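Local coordinates for protein pyocin S8 (Pseudomonas aeruginosa, PDB 6W0V) that probably kills competing bacteria as a bacteriocin that cuts their DNA, here seen as its HNH-type nuclease domain bound to the cognate immunity protein, at residues Arg46-Gln51 with Ala107-Asp112; Asp35-Lys40 with Glu50-Ala55. The protein carries 1 engineered substitution. One frame throughout, in Å; residues are numbered along the deposited sequence.

In the fold
Both contacts use helix 45-57, and their centres lie about 8 Å apart. Contact 1 is wholly buried: the helix sets F48 against the loop 107-112, between strands 95-98 and 114-117, and the touching groups are apolar. Contact 2 joins the same helix, a turn further on, to the end of helix 31-37 and the turn after it. It is partly buried, with L37, F52 and A55 inside and the exposed ends of Q36 and K40 outside, where a water joins the two sides. Their apolar parts join, since F48 CZ meets L37 CD1 at 3.8 Å and the I111 side chain also rests on L37.

Contact 1 of 2, residues Arg46-Gln51 with Ala107-Asp112; sequences RDFREQ and AVYDID
F48 of helix 45-57 reaches toward the loop 107-112 and meets the ring of Y109 with its CB, which lies close to the plane of that ring, at its edge, 3.7 Å from Y109 CE1. The two side chains run past each other in opposite directions. Their rings are turned by 54° with centroids 5.8 Å apart, an oblique pair in which F48 CD1 and Y109 CD1 come within 3.8 Å. With CG anti to the backbone N (chi1 177°), the F48 ring extends past Y109, and I111 CG1 lies at the edge of the F48 ring, 4.2 Å from F48 CZ. Within the loop, V108 CG1 lies 3.8 Å above the centre of one face of the Y109 ring. W45 stacks on the F48 ring and F42 meets it edge-to-face, while Y109 OH leaves the contact to bond E2 O. V108 O is hydrogen-bonded to H98 NE2. The loop connects strands 95-98 and 114-117, consistent with the beta-beta-alpha (His-Me finger) HNH motif of this family, to which helix 119-122 would add the helix. Elsewhere on helix 45-57, R46 NE gives E50 OE2 a nearly straight salt bridge (2.7 Å, 167°), but comes from above the carboxylate plane, and Q51 NE2 binds D47 OD1 at 2.7 Å. R46 also packs on S25 of the immunity protein chain. Across the contact itself there is apolar and aromatic packing alone, so its fit rests on the shapes of F48, Y109 and I111.

Contact 2 of 2, residues Asp35-Lys40 with Glu50-Ala55; sequences DQLRGK and EQFWVA
Q36 O, near the end of helix 31-37, is gripped twice: K40 NZ donates to it at 2.7 Å, tilted 34° from the carbonyl plane, and a water donates to it at 2.9 Å. The same water donates to Q51 OE1 at 2.7 Å, so it bridges the two segments; the amide nitrogen of Q51 is meanwhile held by D47. The type II turn L37-K40, closed by K40 N to L37 O, reverses the backbone, and the K40 side chain, extended from CB outward, then reaches Q36 O. G39 takes the positive phi (83°) of that turn. Inward of these polar groups, L37 works with both branches. CD1 comes at 3.8 Å to F52 CD2, approaching the ring obliquely, while CD2 lies 3.8 Å from Q51 CB and equally near F52 N; the L37 and Q51 side chains run in opposite directions. A third touch is methyl against methylene, A55 CB to Q36 CB at 3.8 Å. F52 carries the packing on to strands 95-98 and 114-117 through I96 and V116, and to I29 in a loop. A salt bridge joins R38 NH2 to D35 OD1 (2.8 Å), and backbone hydrogen bonds between A6 and both G39 and K40 tie the turn to the N-terminal segment. Helix 31-37 and helix 45-57 thus pack together across the type II turn and the short strand 41-42, a helical layer of the colicin/pyocin DNase domain lying against strands 95-98 and 114-117.

Contact 1 of 2, residues Arg46-Gln51 with Ala107-Asp112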
loop_
_atom_site.group_PDB
_atom_site.type_symbol
_atom_site.label_atom_id
_atom_site.label_comp_id
_atom_site.label_asym_id
_atom_site.label_seq_id
_atom_site.Cartn_x
_atom_site.Cartn_y
_atom_site.Cartn_z
ATOM N N ARG A 46 7.091 9.260 9.519
ATOM C CA ARG A 46 6.203 9.511 8.370
ATOM C C ARG A 46 7.025 10.056 7.210
ATOM O O ARG A 46 6.897 9.570 6.098
ATOM C CB ARG A 46 5.128 10.517 8.743
ATOM C CG ARG A 46 4.352 10.966 7.525
ATOM C CD ARG A 46 3.325 11.965 7.938
ATOM N NE ARG A 46 2.573 12.307 6.760
ATOM C CZ ARG A 46 1.475 13.036 6.768
ATOM N NH1 ARG A 46 1.001 13.515 7.903
ATOM N NH2 ARG A 46 0.850 13.271 5.631
ATOM N N ASP A 47 7.868 11.043 7.466
ATOM C CA ASP A 47 8.647 11.682 6.386
ATOM C C ASP A 47 9.517 10.619 5.721
ATOM O O ASP A 47 9.542 10.477 4.499
ATOM C CB ASP A 47 9.483 12.799 6.976
ATOM C CG ASP A 47 10.323 13.528 5.965
ATOM O OD1 ASP A 47 10.015 13.454 4.776
ATOM O OD2 ASP A 47 11.262 14.169 6.392
ATOM N N PHE A 48 10.178 9.811 6.524
ATOM C CA PHE A 48 11.041 8.748 5.990
ATOM C C PHE A 48 10.185 7.772 5.197
ATOM O O PHE A 48 10.563 7.393 4.102
ATOM C CB PHE A 48 11.734 8.019 7.129
ATOM C CG PHE A 48 12.580 6.881 6.639
ATOM C CD1 PHE A 48 13.895 7.085 6.267
ATOM C CD2 PHE A 48 12.048 5.612 6.532
ATOM C CE1 PHE A 48 14.665 6.036 5.796
ATOM C CE2 PHE A 48 12.819 4.566 6.060
ATOM C CZ PHE A 48 14.133 4.773 5.715
ATOM N N ARG A 49 9.091 7.337 5.798
ATOM C CA ARG A 49 8.220 6.338 5.153
ATOM C C ARG A 49 7.767 6.912 3.813
ATOM O O ARG A 49 7.742 6.176 2.818
ATOM C CB ARG A 49 7.040 6.000 6.054
ATOM C CG ARG A 49 6.074 5.035 5.392
ATOM C CD ARG A 49 4.945 5.790 4.755
ATOM N NE ARG A 49 4.102 6.336 5.799
ATOM C CZ ARG A 49 3.168 7.244 5.582
ATOM N NH1 ARG A 49 2.427 7.690 6.578
ATOM N NH2 ARG A 49 2.973 7.693 4.355
ATOM N N GLU A 50 7.375 8.176 3.801
ATOM C CA GLU A 50 6.895 8.797 2.549
ATOM C C GLU A 50 8.024 8.804 1.529
ATOM O O GLU A 50 7.833 8.406 0.398
ATOM C CB GLU A 50 6.421 10.212 2.795
ATOM C CG GLU A 50 5.109 10.241 3.506
ATOM C CD GLU A 50 4.568 11.639 3.670
ATOM O OE1 GLU A 50 5.233 12.586 3.203
ATOM O OE2 GLU A 50 3.490 11.770 4.258
ATOM N N GLN A 51 9.194 9.272 1.913
ATOM C CA GLN A 51 10.284 9.402 0.934
ATOM C C GLN A 51 10.672 8.005 0.475
ATOM O O GLN A 51 11.055 7.840 -0.669
ATOM C CB GLN A 51 11.442 10.155 1.558
ATOM C CG GLN A 51 11.066 11.592 1.854
ATOM C CD GLN A 51 12.290 12.413 2.137
ATOM O OE1 GLN A 51 13.330 12.215 1.515
ATOM N NE2 GLN A 51 12.168 13.310 3.103
ATOM N N ALA A 107 17.890 1.748 15.577
ATOM C CA ALA A 107 18.026 3.033 14.863
ATOM C C ALA A 107 16.788 3.199 13.984
ATOM O O ALA A 107 16.515 2.301 13.167
ATOM C CB ALA A 107 19.301 3.057 14.064
ATOM N N VAL A 108 16.033 4.269 14.210
ATOM C CA VAL A 108 14.760 4.526 13.487
ATOM C C VAL A 108 15.081 4.636 11.998
ATOM O O VAL A 108 14.342 4.093 11.181
ATOM C CB VAL A 108 14.063 5.803 13.981
ATOM C CG1 VAL A 108 12.820 6.085 13.157
ATOM C CG2 VAL A 108 13.732 5.744 15.463
ATOM N N TYR A 109 16.136 5.351 11.643
ATOM C CA TYR A 109 16.402 5.698 10.231
ATOM C C TYR A 109 17.609 4.938 9.711
ATOM O O TYR A 109 18.142 5.324 8.656
ATOM C CB TYR A 109 16.609 7.195 10.071
ATOM C CG TYR A 109 15.476 8.022 10.597
ATOM C CD1 TYR A 109 14.250 8.034 9.957
ATOM C CD2 TYR A 109 15.624 8.784 11.740
ATOM C CE1 TYR A 109 13.213 8.816 10.424
ATOM C CE2 TYR A 109 14.598 9.576 12.219
ATOM C CZ TYR A 109 13.387 9.590 11.557
ATOM O OH TYR A 109 12.367 10.356 12.023
ATOM N N ASP A 110 18.028 3.885 10.408
ATOM C CA ASP A 110 19.075 3.026 9.827
ATOM C C ASP A 110 18.373 2.062 8.886
ATOM O O ASP A 110 17.629 1.172 9.336
ATOM C CB ASP A 110 19.977 2.307 10.813
ATOM C CG ASP A 110 21.114 1.684 10.025
ATOM O OD1 ASP A 110 20.857 0.657 9.418
ATOM O OD2 ASP A 110 22.224 2.292 9.937
ATOM N N ILE A 111 18.651 2.269 7.614
ATOM C CA ILE A 111 18.032 1.514 6.505
ATOM C C ILE A 111 18.350 0.032 6.679
ATOM O O ILE A 111 17.511 -0.791 6.352
ATOM C CB ILE A 111 18.526 2.087 5.176
ATOM C CG1 ILE A 111 18.062 3.539 5.033
ATOM C CG2 ILE A 111 18.069 1.228 4.014
ATOM C CD1 ILE A 111 18.880 4.336 4.078
ATOM N N ASP A 112 19.513 -0.305 7.217
ATOM C CA ASP A 112 19.906 -1.723 7.384
ATOM C C ASP A 112 19.160 -2.323 8.571
ATOM O O ASP A 112 19.197 -3.550 8.728
ATOM C CB ASP A 112 21.420 -1.842 7.502
ATOM C CG ASP A 112 22.092 -1.350 6.239
ATOM O OD1 ASP A 112 21.600 -1.695 5.160
ATOM O OD2 ASP A 112 23.072 -0.619 6.341
#

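Contact 2 of 2, residues Asp35-Lys40 with Glu50-Ala55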
loop_
_atom_site.group_PDB
_atom_site.type_symbol
_atom_site.label_atom_id
_atom_site.label_comp_id
_atom_site.label_asym_id
_atom_site.label_seq_id
_atom_site.Cartn_x
_atom_site.Cartn_y
_atom_site.Cartn_z
ATOM N N ASP A 35 19.902 4.374 -1.434
ATOM C CA ASP A 35 20.634 5.460 -2.134
ATOM C C ASP A 35 19.845 6.767 -2.080
ATOM O O ASP A 35 20.476 7.822 -2.085
ATOM C CB ASP A 35 20.935 5.086 -3.580
ATOM C CG ASP A 35 21.974 3.990 -3.712
ATOM O OD1 ASP A 35 22.714 3.758 -2.741
ATOM O OD2 ASP A 35 22.033 3.381 -4.781
ATOM N N GLN A 36 18.518 6.696 -2.064
ATOM C CA GLN A 36 17.640 7.889 -2.139
ATOM C C GLN A 36 17.349 8.431 -0.746
ATOM O O GLN A 36 16.722 9.488 -0.650
ATOM C CB GLN A 36 16.320 7.532 -2.822
ATOM C CG GLN A 36 16.497 7.026 -4.245
ATOM C CD GLN A 36 17.356 7.973 -5.044
ATOM O OE1 GLN A 36 17.256 9.191 -4.908
ATOM N NE2 GLN A 36 18.231 7.419 -5.866
ATOM N N LEU A 37 17.778 7.727 0.298
ATOM C CA LEU A 37 17.392 8.095 1.678
ATOM C C LEU A 37 18.641 8.369 2.486
ATOM O O LEU A 37 18.627 9.327 3.256
ATOM C CB LEU A 37 16.591 6.954 2.291
ATOM C CG LEU A 37 15.331 6.590 1.520
ATOM C CD1 LEU A 37 14.770 5.282 2.037
ATOM C CD2 LEU A 37 14.305 7.708 1.609
ATOM N N ARG A 38 19.654 7.535 2.294
ATOM C CA ARG A 38 20.883 7.581 3.098
ATOM C C ARG A 38 21.428 9.005 3.096
ATOM O O ARG A 38 21.583 9.609 2.028
ATOM C CB ARG A 38 21.911 6.607 2.539
ATOM C CG ARG A 38 23.229 6.679 3.286
ATOM C CD ARG A 38 24.231 5.711 2.734
ATOM N NE ARG A 38 24.361 5.867 1.295
ATOM C CZ ARG A 38 23.792 5.091 0.383
ATOM N NH1 ARG A 38 22.998 4.095 0.741
ATOM N NH2 ARG A 38 24.007 5.343 -0.897
ATOM N N GLY A 39 21.734 9.508 4.289
ATOM C CA GLY A 39 22.395 10.810 4.449
ATOM C C GLY A 39 21.415 11.963 4.407
ATOM O O GLY A 39 21.826 13.123 4.662
ATOM N N LYS A 40 20.155 11.696 4.104
ATOM C CA LYS A 40 19.159 12.774 4.100
ATOM C C LYS A 40 18.567 12.900 5.490
ATOM O O LYS A 40 18.551 11.896 6.241
ATOM C CB LYS A 40 18.081 12.497 3.058
ATOM C CG LYS A 40 18.617 12.434 1.644
ATOM C CD LYS A 40 17.520 12.286 0.641
ATOM C CE LYS A 40 18.023 12.387 -0.779
ATOM N NZ LYS A 40 16.971 11.989 -1.739
ATOM N N GLU A 50 7.375 8.176 3.801
ATOM C CA GLU A 50 6.895 8.797 2.549
ATOM C C GLU A 50 8.024 8.804 1.529
ATOM O O GLU A 50 7.833 8.406 0.398
ATOM C CB GLU A 50 6.421 10.212 2.795
ATOM C CG GLU A 50 5.109 10.241 3.506
ATOM C CD GLU A 50 4.568 11.639 3.670
ATOM O OE1 GLU A 50 5.233 12.586 3.203
ATOM O OE2 GLU A 50 3.490 11.770 4.258
ATOM N N GLN A 51 9.194 9.272 1.913
ATOM C CA GLN A 51 10.284 9.402 0.934
ATOM C C GLN A 51 10.672 8.005 0.475
ATOM O O GLN A 51 11.055 7.840 -0.669
ATOM C CB GLN A 51 11.442 10.155 1.558
ATOM C CG GLN A 51 11.066 11.592 1.854
ATOM C CD GLN A 51 12.290 12.413 2.137
ATOM O OE1 GLN A 51 13.330 12.215 1.515
ATOM N NE2 GLN A 51 12.168 13.310 3.103
ATOM N N PHE A 52 10.571 7.042 1.374
ATOM C CA PHE A 52 10.856 5.626 1.083
ATOM C C PHE A 52 9.951 5.183 -0.063
ATOM O O PHE A 52 10.417 4.738 -1.119
ATOM C CB PHE A 52 10.632 4.837 2.363
ATOM C CG PHE A 52 10.826 3.364 2.225
ATOM C CD1 PHE A 52 9.848 2.573 1.649
ATOM C CD2 PHE A 52 11.988 2.776 2.684
ATOM C CE1 PHE A 52 10.032 1.210 1.552
ATOM C CE2 PHE A 52 12.170 1.413 2.591
ATOM C CZ PHE A 52 11.194 0.635 2.019
ATOM N N TRP A 53 8.661 5.338 0.144
ATOM C CA TRP A 53 7.705 4.829 -0.859
ATOM C C TRP A 53 7.764 5.684 -2.110
ATOM O O TRP A 53 7.589 5.123 -3.183
ATOM C CB TRP A 53 6.310 4.754 -0.277
ATOM C CG TRP A 53 6.234 3.640 0.704
ATOM C CD1 TRP A 53 5.977 3.742 2.032
ATOM C CD2 TRP A 53 6.507 2.256 0.450
ATOM N NE1 TRP A 53 6.020 2.511 2.613
ATOM C CE2 TRP A 53 6.340 1.577 1.669
ATOM C CE3 TRP A 53 6.823 1.514 -0.688
ATOM C CZ2 TRP A 53 6.478 0.197 1.778
ATOM C CZ3 TRP A 53 6.972 0.154 -0.578
ATOM C CH2 TRP A 53 6.806 -0.495 0.640
ATOM N N VAL A 54 8.010 6.977 -1.975
ATOM C CA VAL A 54 8.207 7.845 -3.162
ATOM C C VAL A 54 9.390 7.306 -3.951
ATOM O O VAL A 54 9.311 7.221 -5.164
ATOM C CB VAL A 54 8.402 9.312 -2.768
ATOM C CG1 VAL A 54 8.969 10.139 -3.904
ATOM C CG2 VAL A 54 7.103 9.898 -2.261
ATOM N N ALA A 55 10.469 6.952 -3.273
ATOM C CA ALA A 55 11.678 6.445 -3.939
ATOM C C ALA A 55 11.328 5.136 -4.640
ATOM O O ALA A 55 11.780 4.931 -5.757
ATOM C CB ALA A 55 12.778 6.277 -2.934
HETATM O O HOH W 1 14.225 10.890 -0.607
#